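Local atomic coordinates of ykuJ (Bacillus subtilis, PDB entry 2FFG), a protein that is of unknown function but belongs to the DUF1797 family and folds as two helices packed on a four-stranded antiparallel sheet. Residues Gly6-Leu11 with Asp65-Val70; Met25-Glu30 with Cys37-Phe42; Phe48-Phe53 with Ile72-Leu77. One frame throughout, in Å; residues are numbered along the deposited sequence.

How the contacts relate
The three contacts together illustrate how a small two-layer protein is closed: one tie within the sheet, one between its helices, and one joining the two layers. Contact 2 pairs strands 25-31 and 34-42 through backbone hydrogen bonds, and its side chains alternate between the face that meets the helices and the face turned from them. Contacts 1 and 3 share helix 67-79 and rest mainly on apolar side chains, with no hydrogen bond between their segments. All three are partly buried; D68 in contact 1 is exposed and E73 in contact 3 partly so, whereas contact 2 buries F29, C37, S38, V39 and Y41. L11 of contact 1 touches F29 and V39 of contact 2. Contacts 1 and 2 also approach the second subunit.

Contact 1 of 3, residues Gly6-Leu11 with Asp65-Val70; sequences GIITRL and DNIDMV
I67 pushes its side chain against I8 and L11, and these three residues account for most of the surface shared by segments 6-11 and 65-70. With CG1 of I67 opposite its own backbone N (chi1 -169°), the branch runs out from the first turn of helix 67-79 and delivers CD1 to helix 3-21. There I67 CD1 meets I8 CG2 at 3.4 Å, the two side chains crossing at about a right angle. Closer to its own backbone the same isoleucine is held by the leucine, I67 CG1 lying 3.9 Å from L11 CB. L11 thus lies along the branch, while I8 meets its end.

L11 has a second partner one turn further along the opposing helix. L11 CD1 and V70 CG1 reach toward each other tip to tip, 3.5 Å apart, so L11 spans the spacing from I67 to V70. F48 from the sheet packs against L11, I67 and V70, and F29 against L11. Toward the surface the seam ends at D68, whose OD1 lies 4.3 Å from I8 CD1, a loose contact of a carboxylate with a methyl group.

The helix start that carries I67 is capped by N66: its OD1 accepts from M69 N at 3.1 Å and more weakly from D68 N. Elsewhere on helix 3-21, R10 NH1 donates to G6 O at 2.8 Å, and R10 NE forms a salt bridge with E16 of the second subunit. The principle at work is helix-helix packing through residues spaced three apart, I8 and L11 against I67 and V70, here joining the two helices that lie on one face of an antiparallel sheet in a two-layer alpha/beta fold.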
loop_
_atom_site.group_PDB
_atom_site.type_symbol
_atom_site.label_atom_id
_atom_site.label_comp_id
_atom_site.label_asym_id
_atom_site.label_seq_id
_atom_site.Cartn_x
_atom_site.Cartn_y
_atom_site.Cartn_z
ATOM N N GLY A 6 -2.358 -11.990 -1.446
ATOM C CA GLY A 6 -2.298 -10.542 -1.491
ATOM C C GLY A 6 -2.570 -9.828 -0.184
ATOM O O GLY A 6 -2.036 -8.744 0.045
ATOM N N ILE A 7 -3.400 -10.422 0.669
ATOM C CA ILE A 7 -3.732 -9.824 1.966
ATOM C C ILE A 7 -2.586 -9.987 2.961
ATOM O O ILE A 7 -2.317 -9.107 3.775
ATOM C CB ILE A 7 -4.975 -10.493 2.594
ATOM C CG1 ILE A 7 -6.209 -10.228 1.731
ATOM C CG2 ILE A 7 -5.157 -10.009 4.037
ATOM C CD1 ILE A 7 -6.599 -8.782 1.438
ATOM N N ILE A 8 -1.938 -11.140 2.902
ATOM C CA ILE A 8 -0.835 -11.440 3.791
ATOM C C ILE A 8 0.358 -10.562 3.454
ATOM O O ILE A 8 1.027 -10.047 4.339
ATOM C CB ILE A 8 -0.439 -12.924 3.667
ATOM C CG1 ILE A 8 -1.626 -13.805 4.081
ATOM C CG2 ILE A 8 0.801 -13.201 4.509
ATOM C CD1 ILE A 8 -1.489 -15.280 3.714
ATOM N N THR A 9 0.618 -10.395 2.165
ATOM C CA THR A 9 1.729 -9.567 1.736
ATOM C C THR A 9 1.534 -8.164 2.301
ATOM O O THR A 9 2.423 -7.609 2.955
ATOM C CB THR A 9 1.811 -9.483 0.201
ATOM O OG1 THR A 9 1.908 -10.802 -0.346
ATOM C CG2 THR A 9 3.047 -8.695 -0.216
ATOM N N ARG A 10 0.352 -7.610 2.068
ATOM C CA ARG A 10 0.038 -6.274 2.539
ATOM C C ARG A 10 0.191 -6.119 4.054
ATOM O O ARG A 10 0.594 -5.060 4.543
ATOM C CB ARG A 10 -1.378 -5.901 2.102
ATOM C CG ARG A 10 -1.517 -5.674 0.599
ATOM C CD ARG A 10 -2.984 -5.520 0.202
ATOM N NE ARG A 10 -3.155 -5.092 -1.186
ATOM C CZ ARG A 10 -2.924 -5.852 -2.251
ATOM N NH1 ARG A 10 -2.510 -7.100 -2.110
ATOM N NH2 ARG A 10 -3.107 -5.357 -3.466
ATOM N N LEU A 11 -0.133 -7.171 4.799
ATOM C CA LEU A 11 -0.019 -7.112 6.245
ATOM C C LEU A 11 1.432 -7.227 6.681
ATOM O O LEU A 11 1.807 -6.725 7.732
ATOM C CB LEU A 11 -0.858 -8.213 6.902
ATOM C CG LEU A 11 -2.376 -8.098 6.713
ATOM C CD1 LEU A 11 -3.080 -9.210 7.475
ATOM C CD2 LEU A 11 -2.857 -6.749 7.201
ATOM N N ASP A 65 -2.810 -11.608 17.299
ATOM C CA ASP A 65 -1.368 -11.565 17.491
ATOM C C ASP A 65 -0.697 -12.382 16.406
ATOM O O ASP A 65 0.524 -12.494 16.370
ATOM C CB ASP A 65 -0.983 -12.116 18.868
ATOM C CG ASP A 65 -1.467 -13.535 19.083
ATOM O OD1 ASP A 65 -2.698 -13.742 19.147
ATOM O OD2 ASP A 65 -0.620 -14.448 19.182
ATOM N N ASN A 66 -1.500 -12.933 15.504
ATOM C CA ASN A 66 -0.964 -13.735 14.425
ATOM C C ASN A 66 -1.445 -13.267 13.051
ATOM O O ASN A 66 -2.640 -13.256 12.763
ATOM C CB ASN A 66 -1.339 -15.199 14.636
ATOM C CG ASN A 66 -0.785 -16.092 13.558
ATOM O OD1 ASN A 66 -1.071 -15.899 12.379
ATOM N ND2 ASN A 66 0.020 -17.074 13.950
ATOM N N ILE A 67 -0.490 -12.899 12.205
ATOM C CA ILE A 67 -0.764 -12.415 10.864
ATOM C C ILE A 67 -1.616 -13.354 9.993
ATOM O O ILE A 67 -2.450 -12.897 9.209
ATOM C CB ILE A 67 0.558 -12.111 10.142
ATOM C CG1 ILE A 67 0.280 -11.349 8.849
ATOM C CG2 ILE A 67 1.309 -13.412 9.855
ATOM C CD1 ILE A 67 -0.230 -12.126 7.606
ATOM N N ASP A 68 -1.417 -14.659 10.124
ATOM C CA ASP A 68 -2.188 -15.599 9.319
ATOM C C ASP A 68 -3.645 -15.610 9.738
ATOM O O ASP A 68 -4.539 -15.733 8.901
ATOM C CB ASP A 68 -1.618 -17.029 9.418
ATOM C CG ASP A 68 -0.323 -17.200 8.640
ATOM O OD1 ASP A 68 -0.123 -16.469 7.652
ATOM O OD2 ASP A 68 0.489 -18.076 9.006
HETATM N N MSE A 69 -3.880 -15.473 11.037
HETATM C CA MSE A 69 -5.230 -15.476 11.562
HETATM C C MSE A 69 -6.023 -14.203 11.294
HETATM O O MSE A 69 -7.239 -14.255 11.133
HETATM C CB MSE A 69 -5.180 -15.781 13.046
HETATM C CG MSE A 69 -4.700 -17.192 13.291
HETATM SE SE MSE A 69 -4.482 -17.602 15.134
HETATM C CE MSE A 69 -6.356 -17.614 15.639
ATOM N N VAL A 70 -5.352 -13.059 11.254
ATOM C CA VAL A 70 -6.053 -11.823 10.976
ATOM C C VAL A 70 -6.337 -11.793 9.472
ATOM O O VAL A 70 -7.383 -11.332 9.035
ATOM C CB VAL A 70 -5.220 -10.595 11.410
ATOM C CG1 VAL A 70 -3.897 -10.553 10.651
ATOM C CG2 VAL A 70 -6.029 -9.322 11.191
#

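Contact 2 of 3, residues Met25-Glu30 with Cys37-Phe42; sequences MQRYFE and CSVKYF
C37 faces F29 in an antiparallel hydrogen-bonded pair, its O accepting from F29 N at 2.8 Å and its N donating to F29 O at 3.3 Å. The thiol lies beside the phenylalanine, C37 SG being 3.9 Å from F29 CB and oblique to the ring, a sulfur-aromatic contact.

At S38 the side chains turn to the other face. S38 CB sits 3.5 Å from Y28 CD1 across a non-hydrogen-bonded pair, and the tyrosine ring also engages K35 in a cation-pi contact.

V39 returns to the helix-facing side and exchanges two backbone bonds with R27. Its CG1, held between the backbone N and the carbonyl carbon (chi1 56°), meets the edge of the F29 ring in plane, V39 CG1 to F29 CE1 being 3.5 Å. R27 lies alongside the valine, pointing the same way, but its guanidinium runs on to a salt bridge with E16 of the second subunit.

K40 pairs with Q26, the two CB atoms 3.9 Å apart, and K40 CG packs by the carbonyl oxygen of M25. Backbone bonds on its other edge tie K40 to E49 of the next strand.

Y41 closes the ladder: Y41 N donates to M25 O at 2.8 Å, and the return bond from M25 N is weak. Its ring heads away from M25 toward F48 and L14. The alternation of pair types marks an antiparallel ladder; because a short turn joins strands 25-31 and 34-42 directly, it is a beta hairpin, the first of an antiparallel meander whose strands follow one another in chain order.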
loop_
_atom_site.group_PDB
_atom_site.type_symbol
_atom_site.label_atom_id
_atom_site.label_comp_id
_atom_site.label_asym_id
_atom_site.label_seq_id
_atom_site.Cartn_x
_atom_site.Cartn_y
_atom_site.Cartn_z
HETATM N N MSE A 25 0.618 1.751 12.619
HETATM C CA MSE A 25 0.283 2.052 11.239
HETATM C C MSE A 25 -0.975 1.269 10.878
HETATM O O MSE A 25 -1.238 0.218 11.454
HETATM C CB MSE A 25 1.437 1.667 10.316
HETATM C CG MSE A 25 1.673 2.669 9.197
HETATM SE SE MSE A 25 2.461 4.336 9.828
HETATM C CE MSE A 25 4.253 4.039 9.161
ATOM N N GLN A 26 -1.745 1.779 9.924
ATOM C CA GLN A 26 -2.983 1.120 9.541
ATOM C C GLN A 26 -3.302 1.244 8.057
ATOM O O GLN A 26 -2.766 2.105 7.371
ATOM C CB GLN A 26 -4.127 1.728 10.342
ATOM C CG GLN A 26 -4.171 3.233 10.211
ATOM C CD GLN A 26 -5.398 3.844 10.838
ATOM O OE1 GLN A 26 -6.523 3.528 10.453
ATOM N NE2 GLN A 26 -5.192 4.733 11.809
ATOM N N ARG A 27 -4.176 0.365 7.571
ATOM C CA ARG A 27 -4.623 0.404 6.184
ATOM C C ARG A 27 -6.035 -0.177 6.069
ATOM O O ARG A 27 -6.529 -0.850 6.981
ATOM C CB ARG A 27 -3.654 -0.337 5.255
ATOM C CG ARG A 27 -3.666 -1.848 5.340
ATOM C CD ARG A 27 -2.476 -2.417 4.595
ATOM N NE ARG A 27 -2.565 -2.266 3.140
ATOM C CZ ARG A 27 -1.526 -2.376 2.303
ATOM N NH1 ARG A 27 -0.304 -2.634 2.770
ATOM N NH2 ARG A 27 -1.709 -2.241 0.993
ATOM N N TYR A 28 -6.683 0.111 4.947
ATOM C CA TYR A 28 -8.038 -0.346 4.698
ATOM C C TYR A 28 -8.050 -1.463 3.682
ATOM O O TYR A 28 -7.116 -1.644 2.912
ATOM C CB TYR A 28 -8.897 0.784 4.129
ATOM C CG TYR A 28 -9.158 1.914 5.076
ATOM C CD1 TYR A 28 -10.166 1.827 6.031
ATOM C CD2 TYR A 28 -8.385 3.075 5.035
ATOM C CE1 TYR A 28 -10.405 2.868 6.930
ATOM C CE2 TYR A 28 -8.617 4.133 5.935
ATOM C CZ TYR A 28 -9.628 4.017 6.877
ATOM O OH TYR A 28 -9.866 5.043 7.766
ATOM N N PHE A 29 -9.132 -2.220 3.702
ATOM C CA PHE A 29 -9.341 -3.275 2.740
ATOM C C PHE A 29 -10.738 -2.964 2.283
ATOM O O PHE A 29 -11.674 -2.967 3.079
ATOM C CB PHE A 29 -9.285 -4.658 3.381
ATOM C CG PHE A 29 -7.903 -5.091 3.732
ATOM C CD1 PHE A 29 -7.303 -4.655 4.908
ATOM C CD2 PHE A 29 -7.172 -5.884 2.857
ATOM C CE1 PHE A 29 -5.989 -5.003 5.206
ATOM C CE2 PHE A 29 -5.858 -6.239 3.140
ATOM C CZ PHE A 29 -5.263 -5.799 4.315
ATOM N N GLU A 30 -10.876 -2.645 1.009
ATOM C CA GLU A 30 -12.177 -2.335 0.476
ATOM C C GLU A 30 -12.544 -3.262 -0.662
ATOM O O GLU A 30 -11.683 -3.874 -1.292
ATOM C CB GLU A 30 -12.231 -0.875 0.026
ATOM C CG GLU A 30 -11.075 -0.420 -0.822
ATOM C CD GLU A 30 -11.181 1.055 -1.201
ATOM O OE1 GLU A 30 -11.168 1.923 -0.298
ATOM O OE2 GLU A 30 -11.280 1.346 -2.414
ATOM N N CYS A 37 -13.085 -2.972 6.049
ATOM C CA CYS A 37 -12.354 -3.007 7.310
ATOM C C CYS A 37 -10.961 -2.356 7.229
ATOM O O CYS A 37 -10.431 -2.095 6.151
ATOM C CB CYS A 37 -12.209 -4.460 7.790
ATOM S SG CYS A 37 -11.162 -5.512 6.736
ATOM N N SER A 38 -10.383 -2.069 8.388
ATOM C CA SER A 38 -9.049 -1.504 8.443
ATOM C C SER A 38 -8.265 -2.286 9.494
ATOM O O SER A 38 -8.835 -2.812 10.454
ATOM C CB SER A 38 -9.098 -0.029 8.813
ATOM O OG SER A 38 -9.606 0.146 10.118
ATOM N N VAL A 39 -6.959 -2.392 9.298
ATOM C CA VAL A 39 -6.136 -3.104 10.252
ATOM C C VAL A 39 -5.011 -2.195 10.723
ATOM O O VAL A 39 -4.391 -1.493 9.932
ATOM C CB VAL A 39 -5.548 -4.408 9.636
ATOM C CG1 VAL A 39 -4.771 -4.084 8.375
ATOM C CG2 VAL A 39 -4.641 -5.111 10.648
ATOM N N LYS A 40 -4.774 -2.200 12.024
ATOM C CA LYS A 40 -3.721 -1.389 12.607
ATOM C C LYS A 40 -2.724 -2.318 13.296
ATOM O O LYS A 40 -3.110 -3.246 14.020
ATOM C CB LYS A 40 -4.324 -0.410 13.608
ATOM C CG LYS A 40 -3.375 0.652 14.110
ATOM C CD LYS A 40 -4.143 1.726 14.875
ATOM C CE LYS A 40 -3.239 2.879 15.280
ATOM N NZ LYS A 40 -3.993 3.958 15.974
ATOM N N TYR A 41 -1.443 -2.093 13.044
ATOM C CA TYR A 41 -0.409 -2.911 13.653
ATOM C C TYR A 41 0.266 -2.183 14.796
ATOM O O TYR A 41 0.817 -1.098 14.601
ATOM C CB TYR A 41 0.653 -3.305 12.625
ATOM C CG TYR A 41 1.748 -4.155 13.225
ATOM C CD1 TYR A 41 1.494 -5.471 13.604
ATOM C CD2 TYR A 41 3.026 -3.643 13.438
ATOM C CE1 TYR A 41 2.482 -6.267 14.180
ATOM C CE2 TYR A 41 4.034 -4.432 14.018
ATOM C CZ TYR A 41 3.750 -5.745 14.385
ATOM O OH TYR A 41 4.728 -6.539 14.942
ATOM N N PHE A 42 0.219 -2.773 15.989
ATOM C CA PHE A 42 0.863 -2.178 17.155
ATOM C C PHE A 42 2.124 -2.967 17.472
ATOM O O PHE A 42 2.044 -4.141 17.814
ATOM C CB PHE A 42 -0.062 -2.212 18.372
ATOM C CG PHE A 42 -1.316 -1.411 18.206
ATOM C CD1 PHE A 42 -2.394 -1.914 17.486
ATOM C CD2 PHE A 42 -1.419 -0.142 18.756
ATOM C CE1 PHE A 42 -3.554 -1.160 17.317
ATOM C CE2 PHE A 42 -2.576 0.621 18.594
ATOM C CZ PHE A 42 -3.642 0.111 17.874
#

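Contact 3 of 3, residues Phe48-Phe53 with Ile72-Leu77; sequences FELTVF and IEIFEL
L50 projects from the strand into a hollow on helix 67-79 walled by E73 and I74 and, one turn on from E73, by L77. Extended away from its backbone N (chi1 -179°), the leucine brings its two methyls up to these walls. L50 CD2 enters beside E73, 3.6 Å from E73 CG, so the glutamate takes part through its aliphatic stem; the E73 side chain also touches F64 of strand 57-64. The same methyl approaches L77 CD2 more loosely, at 4.2 Å. I74 lies against the end of the leucine, the two side chains sliding past each other in opposite directions, with L50 CD1 3.6 Å from I74 CG1. I74 in turn touches F29 of strand 25-31.

The second bump is V52, two residues further along and on the same face. It meets L77 tip to tip: L77 CD2 sits against both methyls of the valine, 3.8 Å from V52 CG2 and 4.0 Å from V52 CG1. L77 CD2 therefore borders both sheet residues. Cutting L50 back to an alanine would probably open a gap beneath I74 and E73 and leave L77 supported from this strand by V52 alone.

The axes of the two short segments run nearly parallel, 15° apart, at a closest approach of 10.5 Å, a separation bridged by side chains from both elements. T51, between the two bumps, points away from the helix. Alternate strand residues meeting one side of a helix that runs almost along the strand is the packing expected of a two-layer alpha/beta sandwich.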
loop_
_atom_site.group_PDB
_atom_site.type_symbol
_atom_site.label_atom_id
_atom_site.label_comp_id
_atom_site.label_asym_id
_atom_site.label_seq_id
_atom_site.Cartn_x
_atom_site.Cartn_y
_atom_site.Cartn_z
ATOM N N PHE A 48 -2.142 -7.255 15.661
ATOM C CA PHE A 48 -2.955 -6.525 14.714
ATOM C C PHE A 48 -4.305 -6.261 15.348
ATOM O O PHE A 48 -4.824 -7.088 16.100
ATOM C CB PHE A 48 -3.165 -7.343 13.446
ATOM C CG PHE A 48 -1.900 -7.648 12.704
ATOM C CD1 PHE A 48 -1.023 -8.622 13.166
ATOM C CD2 PHE A 48 -1.576 -6.953 11.547
ATOM C CE1 PHE A 48 0.159 -8.898 12.485
ATOM C CE2 PHE A 48 -0.397 -7.221 10.860
ATOM C CZ PHE A 48 0.469 -8.189 11.326
ATOM N N GLU A 49 -4.857 -5.090 15.069
ATOM C CA GLU A 49 -6.174 -4.746 15.570
ATOM C C GLU A 49 -7.066 -4.557 14.346
ATOM O O GLU A 49 -6.843 -3.667 13.528
ATOM C CB GLU A 49 -6.132 -3.461 16.385
ATOM C CG GLU A 49 -7.483 -3.094 16.969
ATOM C CD GLU A 49 -7.478 -1.738 17.636
ATOM O OE1 GLU A 49 -7.227 -0.730 16.937
ATOM O OE2 GLU A 49 -7.727 -1.679 18.855
ATOM N N LEU A 50 -8.058 -5.421 14.211
ATOM C CA LEU A 50 -8.970 -5.339 13.086
ATOM C C LEU A 50 -10.255 -4.600 13.464
ATOM O O LEU A 50 -10.908 -4.924 14.454
ATOM C CB LEU A 50 -9.306 -6.739 12.594
ATOM C CG LEU A 50 -10.241 -6.838 11.388
ATOM C CD1 LEU A 50 -9.492 -6.514 10.105
ATOM C CD2 LEU A 50 -10.810 -8.242 11.317
ATOM N N THR A 51 -10.595 -3.598 12.666
ATOM C CA THR A 51 -11.798 -2.807 12.865
ATOM C C THR A 51 -12.759 -3.123 11.719
ATOM O O THR A 51 -12.412 -2.974 10.546
ATOM C CB THR A 51 -11.449 -1.309 12.887
ATOM O OG1 THR A 51 -10.595 -1.050 14.009
ATOM C CG2 THR A 51 -12.696 -0.463 13.010
ATOM N N VAL A 52 -13.958 -3.585 12.075
ATOM C CA VAL A 52 -14.982 -3.967 11.105
ATOM C C VAL A 52 -16.096 -2.924 11.069
ATOM O O VAL A 52 -16.793 -2.705 12.062
ATOM C CB VAL A 52 -15.609 -5.329 11.480
ATOM C CG1 VAL A 52 -16.545 -5.800 10.370
ATOM C CG2 VAL A 52 -14.512 -6.347 11.761
ATOM N N PHE A 53 -16.285 -2.299 9.916
ATOM C CA PHE A 53 -17.300 -1.257 9.804
ATOM C C PHE A 53 -18.728 -1.765 9.625
ATOM O O PHE A 53 -18.969 -2.849 9.085
ATOM C CB PHE A 53 -16.931 -0.302 8.657
ATOM C CG PHE A 53 -15.560 0.313 8.804
ATOM C CD1 PHE A 53 -15.283 1.182 9.857
ATOM C CD2 PHE A 53 -14.529 -0.026 7.926
ATOM C CE1 PHE A 53 -13.997 1.704 10.037
ATOM C CE2 PHE A 53 -13.239 0.487 8.094
ATOM C CZ PHE A 53 -12.971 1.352 9.151
ATOM N N ILE A 72 -6.987 -14.327 7.552
ATOM C CA ILE A 72 -8.102 -15.225 7.298
ATOM C C ILE A 72 -9.424 -14.526 7.573
ATOM O O ILE A 72 -10.374 -14.607 6.789
ATOM C CB ILE A 72 -7.971 -16.477 8.188
ATOM C CG1 ILE A 72 -6.794 -17.312 7.690
ATOM C CG2 ILE A 72 -9.268 -17.271 8.202
ATOM C CD1 ILE A 72 -6.321 -18.398 8.653
ATOM N N GLU A 73 -9.468 -13.840 8.704
ATOM C CA GLU A 73 -10.647 -13.109 9.124
ATOM C C GLU A 73 -10.972 -12.047 8.077
ATOM O O GLU A 73 -12.131 -11.879 7.681
ATOM C CB GLU A 73 -10.365 -12.458 10.479
ATOM C CG GLU A 73 -11.533 -11.722 11.107
ATOM C CD GLU A 73 -12.573 -12.659 11.686
ATOM O OE1 GLU A 73 -12.194 -13.740 12.186
ATOM O OE2 GLU A 73 -13.769 -12.295 11.657
ATOM N N ILE A 74 -9.948 -11.328 7.626
ATOM C CA ILE A 74 -10.165 -10.296 6.622
ATOM C C ILE A 74 -10.724 -10.928 5.353
ATOM O O ILE A 74 -11.697 -10.440 4.778
ATOM C CB ILE A 74 -8.872 -9.545 6.280
ATOM C CG1 ILE A 74 -8.360 -8.795 7.512
ATOM C CG2 ILE A 74 -9.145 -8.537 5.169
ATOM C CD1 ILE A 74 -8.763 -9.243 8.927
ATOM N N PHE A 75 -10.108 -12.023 4.929
ATOM C CA PHE A 75 -10.536 -12.731 3.731
ATOM C C PHE A 75 -12.017 -13.111 3.794
ATOM O O PHE A 75 -12.803 -12.750 2.917
ATOM C CB PHE A 75 -9.687 -13.993 3.539
ATOM C CG PHE A 75 -10.093 -14.824 2.355
ATOM C CD1 PHE A 75 -9.676 -14.482 1.069
ATOM C CD2 PHE A 75 -10.932 -15.923 2.516
ATOM C CE1 PHE A 75 -10.091 -15.223 -0.043
ATOM C CE2 PHE A 75 -11.354 -16.670 1.412
ATOM C CZ PHE A 75 -10.928 -16.314 0.129
ATOM N N GLU A 76 -12.400 -13.832 4.842
ATOM C CA GLU A 76 -13.784 -14.257 4.980
ATOM C C GLU A 76 -14.736 -13.062 5.020
ATOM O O GLU A 76 -15.863 -13.124 4.532
ATOM C CB GLU A 76 -13.937 -15.126 6.236
ATOM C CG GLU A 76 -13.014 -16.345 6.232
ATOM C CD GLU A 76 -13.319 -17.349 7.339
ATOM O OE1 GLU A 76 -13.830 -16.943 8.401
ATOM O OE2 GLU A 76 -13.033 -18.554 7.161
ATOM N N LEU A 77 -14.259 -11.972 5.592
ATOM C CA LEU A 77 -15.046 -10.754 5.712
ATOM C C LEU A 77 -15.262 -10.126 4.333
ATOM O O LEU A 77 -16.346 -9.639 4.013
ATOM C CB LEU A 77 -14.304 -9.788 6.631
ATOM C CG LEU A 77 -15.048 -8.952 7.660
ATOM C CD1 LEU A 77 -16.108 -9.786 8.401
ATOM C CD2 LEU A 77 -14.004 -8.398 8.623
#